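Local atomic coordinates of hypothetical protein PA2201 (Pseudomonas aeruginosa, PDB entry 2FEF), a protein that is of unknown function but resembles PoNi immunity proteins and so may protect its bacterium against a PoNe-type DNase toxin. Residues A68-A73 with A120-L125; W74-A79 with W111-R116; G205-F210 with Q220-Y225; M258-L263 with P278-D283. All coordinates share one frame; numbering follows the deposited sequence.

Interaction 1: A68-A73 with A120-L125; sequences AALENA and AARDSL
Ala121 reaches across to Ala69 and Leu70 with its single methyl group, and this small side chain sits at the middle of the contact. Its CB lies 3.6 Å from the backbone N of Leu70 and 3.8 Å from CB of Ala69, resting over the peptide that joins those two residues. The CB of Leu70 is only a little farther off, at 4.0 Å from Ala121 CB. Because the methyl touches backbone rather than the end of a long side chain, the two helices come close: the CA atoms of Leu70 and Ala121 are 5.1 Å apart.

These segments belong to the two arms of a helical hairpin, helices 66-93 and 97-127. Here the local axes run nearly antiparallel, at 164°, with a closest approach of 8.5 Å, a short spacing that suits the alanines between them.

The larger apolar side chains meet beside this alanine pairing. Leu70 has CG anti to its N (chi1 -175°), which sends its two methyls out toward the second helix, and CD2 meets CD1 of Leu125 at 3.8 Å. The two leucine side chains cross at about a right angle. The other branch, CD1, passes loosely beside the aliphatic part of Arg122, and Leu70 also packs on Leu118 of helix 97-127.

No hydrogen bond joins the segments, and the polar groups look elsewhere. The Arg122 guanidinium uses NH1 to bond the carbonyl of Ala136, while Ser124 OG bonds the backbone N of Gly66, where the first arm begins.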
# COMPACT_ATOMS: atom_id res chain seq x y z
N ALA B 68 11.63 -4.57 -18.33
CA ALA B 68 10.29 -4.72 -17.72
C ALA B 68 10.14 -6.04 -16.91
O ALA B 68 9.52 -6.07 -15.82
CB ALA B 68 9.22 -4.60 -18.80
N ALA B 69 10.68 -7.14 -17.44
CA ALA B 69 10.70 -8.44 -16.70
C ALA B 69 11.50 -8.34 -15.43
O ALA B 69 11.17 -8.96 -14.42
CB ALA B 69 11.27 -9.56 -17.57
N LEU B 70 12.58 -7.57 -15.48
CA LEU B 70 13.42 -7.44 -14.31
C LEU B 70 12.67 -6.62 -13.25
O LEU B 70 12.71 -6.94 -12.07
CB LEU B 70 14.75 -6.83 -14.73
CG LEU B 70 15.89 -6.66 -13.73
CD1 LEU B 70 16.34 -8.04 -13.21
CD2 LEU B 70 17.05 -5.90 -14.39
N GLU B 71 11.98 -5.57 -13.67
CA GLU B 71 11.20 -4.77 -12.70
C GLU B 71 10.10 -5.56 -12.07
O GLU B 71 9.87 -5.49 -10.84
CB GLU B 71 10.65 -3.48 -13.37
CG GLU B 71 11.76 -2.58 -13.80
CD GLU B 71 12.27 -1.64 -12.70
OE1 GLU B 71 11.93 -1.79 -11.51
OE2 GLU B 71 13.03 -0.71 -13.06
N ASN B 72 9.44 -6.41 -12.86
CA ASN B 72 8.47 -7.33 -12.24
C ASN B 72 9.09 -8.31 -11.24
O ASN B 72 8.49 -8.63 -10.21
CB ASN B 72 7.76 -8.13 -13.31
CG ASN B 72 6.55 -8.85 -12.76
OD1 ASN B 72 5.93 -8.38 -11.82
ND2 ASN B 72 6.22 -9.99 -13.33
N ALA B 73 10.28 -8.83 -11.56
CA ALA B 73 10.98 -9.74 -10.62
C ALA B 73 11.20 -9.04 -9.27
O ALA B 73 11.00 -9.63 -8.21
CB ALA B 73 12.31 -10.26 -11.23
N ALA B 120 15.10 -15.59 -15.26
CA ALA B 120 14.51 -15.49 -16.59
C ALA B 120 14.66 -14.08 -17.17
O ALA B 120 14.92 -13.90 -18.37
CB ALA B 120 13.04 -15.91 -16.51
N ALA B 121 14.50 -13.07 -16.32
CA ALA B 121 14.71 -11.67 -16.77
C ALA B 121 16.15 -11.44 -17.17
O ALA B 121 16.43 -10.74 -18.12
CB ALA B 121 14.33 -10.69 -15.64
N ARG B 122 17.07 -11.97 -16.39
CA ARG B 122 18.50 -11.76 -16.68
C ARG B 122 18.89 -12.49 -17.94
O ARG B 122 19.72 -12.01 -18.74
CB ARG B 122 19.34 -12.19 -15.48
CG ARG B 122 19.31 -11.18 -14.33
CD ARG B 122 19.77 -11.84 -13.06
NE ARG B 122 19.96 -10.85 -12.02
CZ ARG B 122 20.34 -11.14 -10.78
NH1 ARG B 122 20.58 -12.40 -10.43
NH2 ARG B 122 20.47 -10.15 -9.90
N ASP B 123 18.30 -13.65 -18.15
CA ASP B 123 18.48 -14.38 -19.42
C ASP B 123 17.96 -13.59 -20.60
O ASP B 123 18.63 -13.49 -21.64
CB ASP B 123 17.76 -15.73 -19.39
CG ASP B 123 18.39 -16.72 -18.43
OD1 ASP B 123 19.56 -16.51 -18.01
OD2 ASP B 123 17.71 -17.72 -18.10
N SER B 124 16.74 -13.06 -20.47
CA SER B 124 16.17 -12.23 -21.54
C SER B 124 17.09 -11.06 -21.91
O SER B 124 17.37 -10.83 -23.10
CB SER B 124 14.77 -11.73 -21.11
OG SER B 124 14.19 -10.94 -22.15
N LEU B 125 17.58 -10.33 -20.90
CA LEU B 125 18.52 -9.23 -21.10
C LEU B 125 19.81 -9.66 -21.79
O LEU B 125 20.25 -9.01 -22.74
CB LEU B 125 18.85 -8.55 -19.77
CG LEU B 125 17.76 -7.68 -19.13
CD1 LEU B 125 18.14 -7.35 -17.71
CD2 LEU B 125 17.56 -6.41 -19.94

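Interaction 2: W74-A79 with W111-R116; sequences WAWGQA and WLDYSR
Asp113 OD1, on the side chain that lies against Trp76, takes the backbone N-H of Asp9 and also a weak bond from Arg116 NH1, 3.4 Å long. The other oxygen, OD2, bonds the backbone N of Asn10, so the carboxylate ties the N-terminal loop to helix 97-127. Arg116 itself has a second acidic partner in Glu171.

With the carboxylate held this way, CB of Asp113 rests 3.5 Å from CZ3 of Trp76. Indole and carboxylate planes stand 70° apart. At the other end of the indole, NE1 bonds the carbonyl of Gly57, which helps hold the ring's rotation.

Tyr114 makes the closest approach. Its CG is swung anti to the backbone N (chi1 161°), which lays one ring face flat on Gly77: the glycine CA is 3.3 Å from the ring centroid and nearly on the ring normal, a tight CH-pi contact. Gly77 N lies over the same face, 3.3 Å from Tyr114 CD1. Since Gly77 carries no side chain, the ring reaches the helix backbone itself.

Trp74 stacks on His56 of the third subunit, so helix 66-93 also faces that neighbouring chain of the trimer. Close helix crossing through a glycine, with local axes 8.6 Å apart and at 165°, is characteristic of a tightly packed antiparallel helical hairpin.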
# COMPACT_ATOMS: atom_id res chain seq x y z
N TRP B 74 11.63 -7.78 -9.30
CA TRP B 74 11.84 -7.04 -8.05
C TRP B 74 10.56 -6.92 -7.22
O TRP B 74 10.62 -6.98 -6.00
CB TRP B 74 12.50 -5.68 -8.32
CG TRP B 74 13.91 -5.79 -8.92
CD1 TRP B 74 14.86 -6.76 -8.64
CD2 TRP B 74 14.52 -4.90 -9.86
NE1 TRP B 74 16.01 -6.51 -9.37
CE2 TRP B 74 15.82 -5.39 -10.13
CE3 TRP B 74 14.10 -3.74 -10.50
CZ2 TRP B 74 16.71 -4.74 -11.01
CZ3 TRP B 74 14.98 -3.09 -11.40
CH2 TRP B 74 16.27 -3.61 -11.65
N ALA B 75 9.41 -6.79 -7.89
CA ALA B 75 8.11 -6.72 -7.18
C ALA B 75 7.83 -8.06 -6.47
O ALA B 75 7.40 -8.12 -5.31
CB ALA B 75 6.99 -6.36 -8.17
N TRP B 76 8.13 -9.16 -7.14
CA TRP B 76 8.01 -10.46 -6.54
C TRP B 76 8.94 -10.63 -5.36
O TRP B 76 8.58 -11.25 -4.39
CB TRP B 76 8.29 -11.58 -7.56
CG TRP B 76 7.14 -11.92 -8.49
CD1 TRP B 76 6.64 -11.14 -9.52
CD2 TRP B 76 6.37 -13.13 -8.50
NE1 TRP B 76 5.61 -11.80 -10.14
CE2 TRP B 76 5.41 -13.01 -9.53
CE3 TRP B 76 6.39 -14.28 -7.70
CZ2 TRP B 76 4.50 -14.05 -9.83
CZ3 TRP B 76 5.48 -15.32 -7.99
CH2 TRP B 76 4.52 -15.18 -9.04
N GLY B 77 10.17 -10.14 -5.50
CA GLY B 77 11.12 -10.20 -4.39
C GLY B 77 10.62 -9.44 -3.17
O GLY B 77 10.77 -9.90 -2.05
N GLN B 78 10.00 -8.29 -3.39
CA GLN B 78 9.39 -7.55 -2.27
C GLN B 78 8.25 -8.33 -1.65
O GLN B 78 8.12 -8.35 -0.43
CB GLN B 78 8.94 -6.15 -2.68
CG GLN B 78 8.55 -5.29 -1.38
CD GLN B 78 8.63 -3.80 -1.59
OE1 GLN B 78 8.73 -3.29 -2.75
NE2 GLN B 78 8.60 -3.07 -0.49
N ALA B 79 7.42 -8.96 -2.47
CA ALA B 79 6.37 -9.82 -1.93
C ALA B 79 6.91 -10.97 -1.08
O ALA B 79 6.33 -11.33 -0.04
CB ALA B 79 5.52 -10.40 -3.08
N TRP B 111 9.81 -16.95 -2.50
CA TRP B 111 11.25 -16.72 -2.69
C TRP B 111 11.83 -17.48 -3.92
O TRP B 111 12.60 -16.91 -4.71
CB TRP B 111 12.03 -17.07 -1.42
CG TRP B 111 12.03 -15.96 -0.39
CD1 TRP B 111 11.23 -15.87 0.74
CD2 TRP B 111 12.83 -14.78 -0.41
NE1 TRP B 111 11.52 -14.72 1.42
CE2 TRP B 111 12.47 -14.01 0.72
CE3 TRP B 111 13.79 -14.27 -1.31
CZ2 TRP B 111 13.09 -12.78 1.02
CZ3 TRP B 111 14.41 -13.05 -1.01
CH2 TRP B 111 14.04 -12.31 0.15
N LEU B 112 11.45 -18.75 -4.05
CA LEU B 112 11.84 -19.59 -5.17
C LEU B 112 11.31 -19.03 -6.50
O LEU B 112 12.08 -18.89 -7.45
CB LEU B 112 11.28 -21.00 -4.96
CG LEU B 112 11.67 -22.04 -5.99
CD1 LEU B 112 13.20 -22.15 -6.04
CD2 LEU B 112 11.02 -23.36 -5.62
N ASP B 113 10.00 -18.72 -6.55
CA ASP B 113 9.40 -18.07 -7.76
C ASP B 113 10.08 -16.76 -8.11
O ASP B 113 10.36 -16.49 -9.29
CB ASP B 113 7.88 -17.86 -7.61
CG ASP B 113 7.10 -19.22 -7.52
OD1 ASP B 113 7.64 -20.30 -7.86
OD2 ASP B 113 5.93 -19.20 -7.14
N TYR B 114 10.31 -15.92 -7.10
CA TYR B 114 11.08 -14.70 -7.33
C TYR B 114 12.41 -15.01 -8.02
O TYR B 114 12.74 -14.38 -9.03
CB TYR B 114 11.30 -13.93 -6.01
CG TYR B 114 12.44 -12.92 -6.00
CD1 TYR B 114 12.56 -11.93 -6.97
CD2 TYR B 114 13.38 -12.92 -4.94
CE1 TYR B 114 13.62 -11.01 -6.94
CE2 TYR B 114 14.42 -12.00 -4.90
CZ TYR B 114 14.53 -11.05 -5.89
OH TYR B 114 15.55 -10.11 -5.87
N SER B 115 13.18 -15.94 -7.47
CA SER B 115 14.50 -16.23 -8.04
C SER B 115 14.39 -16.71 -9.50
O SER B 115 15.25 -16.42 -10.35
CB SER B 115 15.22 -17.28 -7.18
OG SER B 115 14.71 -18.62 -7.42
N ARG B 116 13.34 -17.47 -9.80
CA ARG B 116 13.17 -18.00 -11.18
C ARG B 116 12.82 -16.90 -12.16
O ARG B 116 13.31 -16.88 -13.31
CB ARG B 116 12.10 -19.08 -11.21
CG ARG B 116 12.55 -20.35 -10.49
CD ARG B 116 11.34 -21.19 -10.21
NE ARG B 116 11.70 -22.50 -9.70
CZ ARG B 116 10.85 -23.30 -9.05
NH1 ARG B 116 9.61 -22.88 -8.79
NH2 ARG B 116 11.26 -24.49 -8.61

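Interaction 3: G205-F210 with Q220-Y225; sequences GQLRAF and QALAPY
Leu207 and Leu222 form the tight centre of this contact, their CD2 methyls pressed together at 3.4 Å, closer than usual for two carbons. Each leucine also covers an aromatic ring of the opposite segment. Leu207 CD2 stands almost exactly over the middle of the Tyr225 ring, 3.6 Å from the centroid and 4° off the normal, a CH-pi contact. On the other side of the leucine pair, CD1 of Leu222 lies over a face of Phe210, nearer the rim, at 4.1 Å from that centroid. Both rings are placed by the same turn of the chain, CG anti to the backbone N (chi1 168° in Phe210 and 180° in Tyr225), which sends each across to the opposing segment.

Toward solvent the contact thins to single carbons at ring edges. CB of Gln206 meets CD1 of Tyr225 in the ring plane at 3.7 Å, after which the glutamine chain bends at chi2 and leads away. Ala221, likewise exposed, puts its CB in the plane of the Phe210 ring, 3.8 Å from CD1. The inner side is apolar, with Val260 and Leu263 of helix 258-267 against Leu222, apart from Tyr225 OH, which hydrogen-bonds Glu259. Two antiparallel helix-entry segments, one a 3-10 turn running into helix 208-213, the other opening helix 223-234, are thus zipped by leucine-on-aromatic packing in the all-helical PoNi-like C-terminal region.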
# COMPACT_ATOMS: atom_id res chain seq x y z
N GLY B 205 29.74 -15.27 14.76
CA GLY B 205 31.09 -15.72 15.09
C GLY B 205 31.18 -16.38 16.46
O GLY B 205 32.07 -17.19 16.70
N GLN B 206 30.23 -16.05 17.34
CA GLN B 206 30.17 -16.59 18.71
C GLN B 206 29.70 -18.05 18.77
O GLN B 206 29.67 -18.65 19.85
CB GLN B 206 29.28 -15.70 19.61
CG GLN B 206 29.79 -14.25 19.74
CD GLN B 206 31.13 -14.18 20.46
OE1 GLN B 206 32.15 -13.80 19.88
NE2 GLN B 206 31.14 -14.60 21.71
N LEU B 207 29.33 -18.60 17.60
CA LEU B 207 29.04 -20.03 17.43
C LEU B 207 30.28 -20.88 17.17
O LEU B 207 30.19 -22.12 17.14
CB LEU B 207 28.02 -20.24 16.30
CG LEU B 207 26.61 -19.65 16.51
CD1 LEU B 207 25.72 -19.81 15.29
CD2 LEU B 207 25.93 -20.30 17.70
N ARG B 208 31.43 -20.21 17.00
CA ARG B 208 32.71 -20.86 16.67
C ARG B 208 33.08 -21.99 17.60
O ARG B 208 33.48 -23.05 17.13
CB ARG B 208 33.85 -19.83 16.59
CG ARG B 208 35.23 -20.41 16.27
CD ARG B 208 36.13 -19.34 15.67
NE ARG B 208 37.54 -19.59 15.93
CZ ARG B 208 38.55 -19.14 15.17
NH1 ARG B 208 38.32 -18.42 14.07
NH2 ARG B 208 39.81 -19.43 15.51
N ALA B 209 32.90 -21.79 18.90
CA ALA B 209 33.17 -22.84 19.89
C ALA B 209 32.29 -24.06 19.67
O ALA B 209 32.77 -25.20 19.73
CB ALA B 209 32.99 -22.31 21.31
N PHE B 210 31.00 -23.82 19.42
CA PHE B 210 30.05 -24.91 19.21
C PHE B 210 30.38 -25.73 17.94
O PHE B 210 30.32 -26.97 17.94
CB PHE B 210 28.62 -24.36 19.15
CG PHE B 210 27.60 -25.35 18.65
CD1 PHE B 210 27.05 -26.27 19.51
CD2 PHE B 210 27.22 -25.36 17.32
CE1 PHE B 210 26.13 -27.19 19.05
CE2 PHE B 210 26.29 -26.28 16.85
CZ PHE B 210 25.75 -27.20 17.73
N GLN B 220 24.35 -27.20 26.34
CA GLN B 220 25.02 -26.19 27.17
C GLN B 220 26.01 -25.32 26.36
O GLN B 220 26.30 -24.17 26.72
CB GLN B 220 25.73 -26.83 28.38
CG GLN B 220 26.52 -25.83 29.24
CD GLN B 220 25.63 -24.74 29.86
OE1 GLN B 220 24.48 -24.98 30.22
NE2 GLN B 220 26.19 -23.53 29.97
N ALA B 221 26.51 -25.89 25.27
CA ALA B 221 27.43 -25.23 24.37
C ALA B 221 26.83 -23.94 23.78
O ALA B 221 27.58 -23.05 23.36
CB ALA B 221 27.85 -26.20 23.24
N LEU B 222 25.50 -23.84 23.76
CA LEU B 222 24.80 -22.70 23.16
C LEU B 222 24.12 -21.80 24.18
O LEU B 222 23.57 -20.75 23.82
CB LEU B 222 23.80 -23.18 22.11
CG LEU B 222 24.47 -23.75 20.85
CD1 LEU B 222 23.45 -24.38 19.87
CD2 LEU B 222 25.33 -22.70 20.10
N ALA B 223 24.17 -22.19 25.45
CA ALA B 223 23.54 -21.37 26.48
C ALA B 223 24.19 -19.97 26.65
O ALA B 223 23.46 -18.97 26.68
CB ALA B 223 23.41 -22.13 27.82
N PRO B 224 25.54 -19.87 26.72
CA PRO B 224 26.17 -18.54 26.73
C PRO B 224 25.84 -17.68 25.50
O PRO B 224 25.64 -16.48 25.64
CB PRO B 224 27.67 -18.87 26.79
CG PRO B 224 27.71 -20.18 27.57
CD PRO B 224 26.55 -20.93 26.91
N TYR B 225 25.76 -18.31 24.33
CA TYR B 225 25.33 -17.64 23.10
C TYR B 225 23.94 -17.02 23.21
O TYR B 225 23.75 -15.85 22.86
CB TYR B 225 25.42 -18.60 21.89
CG TYR B 225 24.99 -17.97 20.57
CD1 TYR B 225 25.87 -17.20 19.82
CD2 TYR B 225 23.68 -18.18 20.05
CE1 TYR B 225 25.48 -16.64 18.59
CE2 TYR B 225 23.28 -17.63 18.83
CZ TYR B 225 24.19 -16.87 18.10
OH TYR B 225 23.79 -16.30 16.89

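Interaction 4: M258-L263 with P278-D283; sequences MEVSAL and PHYLGD
Tyr280 turns its ring edge toward Val260: CG1 of the valine lies near the ring plane, 3.9 Å from CE1, and the two side chains cross at about a right angle. The same aromatic carbon comes 3.6 Å from CA of Ser261, so the ring lies against the helix backbone. With CG anti to its backbone N (chi1 -172°), the tyrosine extends along helix 258-267, and a water at its far end donates both to Tyr280 OH, at 2.9 Å, and to the carbonyl O of Val260. The hydroxyl also bonds Asp271 OD2.

Ser261 points its hydroxyl at the Tyr280-Leu281 peptide. Leu281 N donates to Ser261 OG at 2.9 Å in a nearly straight bond (170°), while the hydroxyl bonds the carbonyl of Ala257, one turn back in the chain. OG is thereby gripped twice inside the core. Leu281 lies beside the serine, its CB 3.7 Å from OG, and its CD1 loosely touches CG of Met258, a selenomethionine.

Leu281 is the N-cap residue of helix 282-292. A buried serine on one helix thus anchors the loop that leads into the next helix, a helix-to-loop junction in the core of the PoNi-like C-terminal region.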
# COMPACT_ATOMS: atom_id res chain seq x y z
N MSE B 258 16.41 -18.42 16.11
CA MSE B 258 15.97 -19.45 15.15
C MSE B 258 17.07 -20.42 14.85
O MSE B 258 16.80 -21.60 14.62
CB MSE B 258 15.68 -18.74 13.81
CG MSE B 258 14.50 -17.92 13.92
SE MSE B 258 14.18 -17.14 12.14
CE MSE B 258 12.57 -16.27 12.73
N GLU B 259 18.31 -19.92 14.85
CA GLU B 259 19.45 -20.78 14.58
C GLU B 259 19.66 -21.83 15.70
O GLU B 259 19.80 -23.01 15.41
CB GLU B 259 20.73 -19.98 14.29
CG GLU B 259 21.52 -19.29 15.45
CD GLU B 259 20.80 -18.17 16.15
OE1 GLU B 259 19.69 -18.42 16.68
OE2 GLU B 259 21.36 -17.06 16.29
N VAL B 260 19.66 -21.38 16.94
CA VAL B 260 19.81 -22.29 18.11
C VAL B 260 18.66 -23.31 18.15
O VAL B 260 18.86 -24.51 18.37
CB VAL B 260 19.90 -21.52 19.44
CG1 VAL B 260 20.13 -22.47 20.65
CG2 VAL B 260 21.01 -20.49 19.39
N SER B 261 17.44 -22.81 17.96
CA SER B 261 16.27 -23.71 17.97
C SER B 261 16.37 -24.75 16.85
O SER B 261 16.14 -25.94 17.11
CB SER B 261 14.96 -22.90 17.90
OG SER B 261 15.01 -21.81 18.83
N ALA B 262 16.74 -24.33 15.63
CA ALA B 262 16.87 -25.28 14.52
C ALA B 262 18.01 -26.27 14.78
O ALA B 262 17.90 -27.46 14.47
CB ALA B 262 17.05 -24.54 13.19
N LEU B 263 19.10 -25.81 15.38
CA LEU B 263 20.19 -26.74 15.74
C LEU B 263 19.72 -27.83 16.71
O LEU B 263 20.17 -28.97 16.62
CB LEU B 263 21.43 -25.98 16.28
CG LEU B 263 22.18 -25.13 15.25
CD1 LEU B 263 23.13 -24.08 15.90
CD2 LEU B 263 22.95 -26.01 14.25
N PRO B 278 13.86 -16.78 26.77
CA PRO B 278 12.66 -16.22 26.14
C PRO B 278 12.79 -16.07 24.62
O PRO B 278 11.80 -15.75 23.94
CB PRO B 278 12.51 -14.85 26.80
CG PRO B 278 13.82 -14.55 27.43
CD PRO B 278 14.49 -15.84 27.72
N HIS B 279 13.99 -16.36 24.11
CA HIS B 279 14.28 -16.26 22.67
C HIS B 279 14.32 -17.62 21.97
O HIS B 279 14.46 -17.69 20.76
CB HIS B 279 15.60 -15.50 22.46
CG HIS B 279 15.62 -14.15 23.13
ND1 HIS B 279 15.17 -13.00 22.51
CD2 HIS B 279 15.99 -13.79 24.38
CE1 HIS B 279 15.29 -11.98 23.36
NE2 HIS B 279 15.79 -12.43 24.49
N TYR B 280 14.21 -18.71 22.73
CA TYR B 280 14.30 -20.06 22.19
C TYR B 280 12.90 -20.57 21.81
O TYR B 280 11.93 -20.43 22.57
CB TYR B 280 14.91 -21.01 23.27
CG TYR B 280 15.23 -22.41 22.78
CD1 TYR B 280 16.34 -22.64 21.97
CD2 TYR B 280 14.44 -23.50 23.15
CE1 TYR B 280 16.64 -23.92 21.51
CE2 TYR B 280 14.73 -24.79 22.71
CZ TYR B 280 15.84 -24.99 21.89
OH TYR B 280 16.13 -26.27 21.44
N LEU B 281 12.79 -21.25 20.69
CA LEU B 281 11.47 -21.71 20.23
C LEU B 281 11.24 -23.18 20.55
O LEU B 281 11.04 -24.02 19.65
CB LEU B 281 11.35 -21.45 18.70
CG LEU B 281 11.30 -19.95 18.38
CD1 LEU B 281 11.74 -19.71 16.91
CD2 LEU B 281 9.90 -19.43 18.64
N GLY B 282 11.23 -23.49 21.85
CA GLY B 282 11.03 -24.87 22.32
C GLY B 282 9.79 -25.55 21.76
O GLY B 282 9.85 -26.72 21.43
N ASP B 283 8.68 -24.82 21.64
CA ASP B 283 7.42 -25.46 21.16
C ASP B 283 7.54 -25.90 19.71
O ASP B 283 6.87 -26.85 19.28
CB ASP B 283 6.17 -24.58 21.39
CG ASP B 283 5.99 -23.50 20.31
OD1 ASP B 283 6.71 -22.47 20.37
OD2 ASP B 283 5.12 -23.68 19.43
O HOH W 1 18.85 -26.26 20.55

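In the fold
From the N terminus, helix 66-93 runs out and helix 97-127 returns, and interactions 1 and 2 join these two arms. Interaction 1 closes the longer loop, and interaction 2 lies within it, nearer the hairpin turn; their centres are 11 Å apart and they touch through Ala73 and Tyr114. Interactions 3 and 4 follow in series, on the opposite side of the chain's centre. Interaction 3 closes a short loop between the start of helix 208-213 and the first turn of helix 223-234; interaction 4 then ties helix 258-267 to the start of helix 282-292. These two meet through the Tyr225-Glu259 bond and the packing around Val260. Centres of interactions 2 and 4 stay about 27 Å apart.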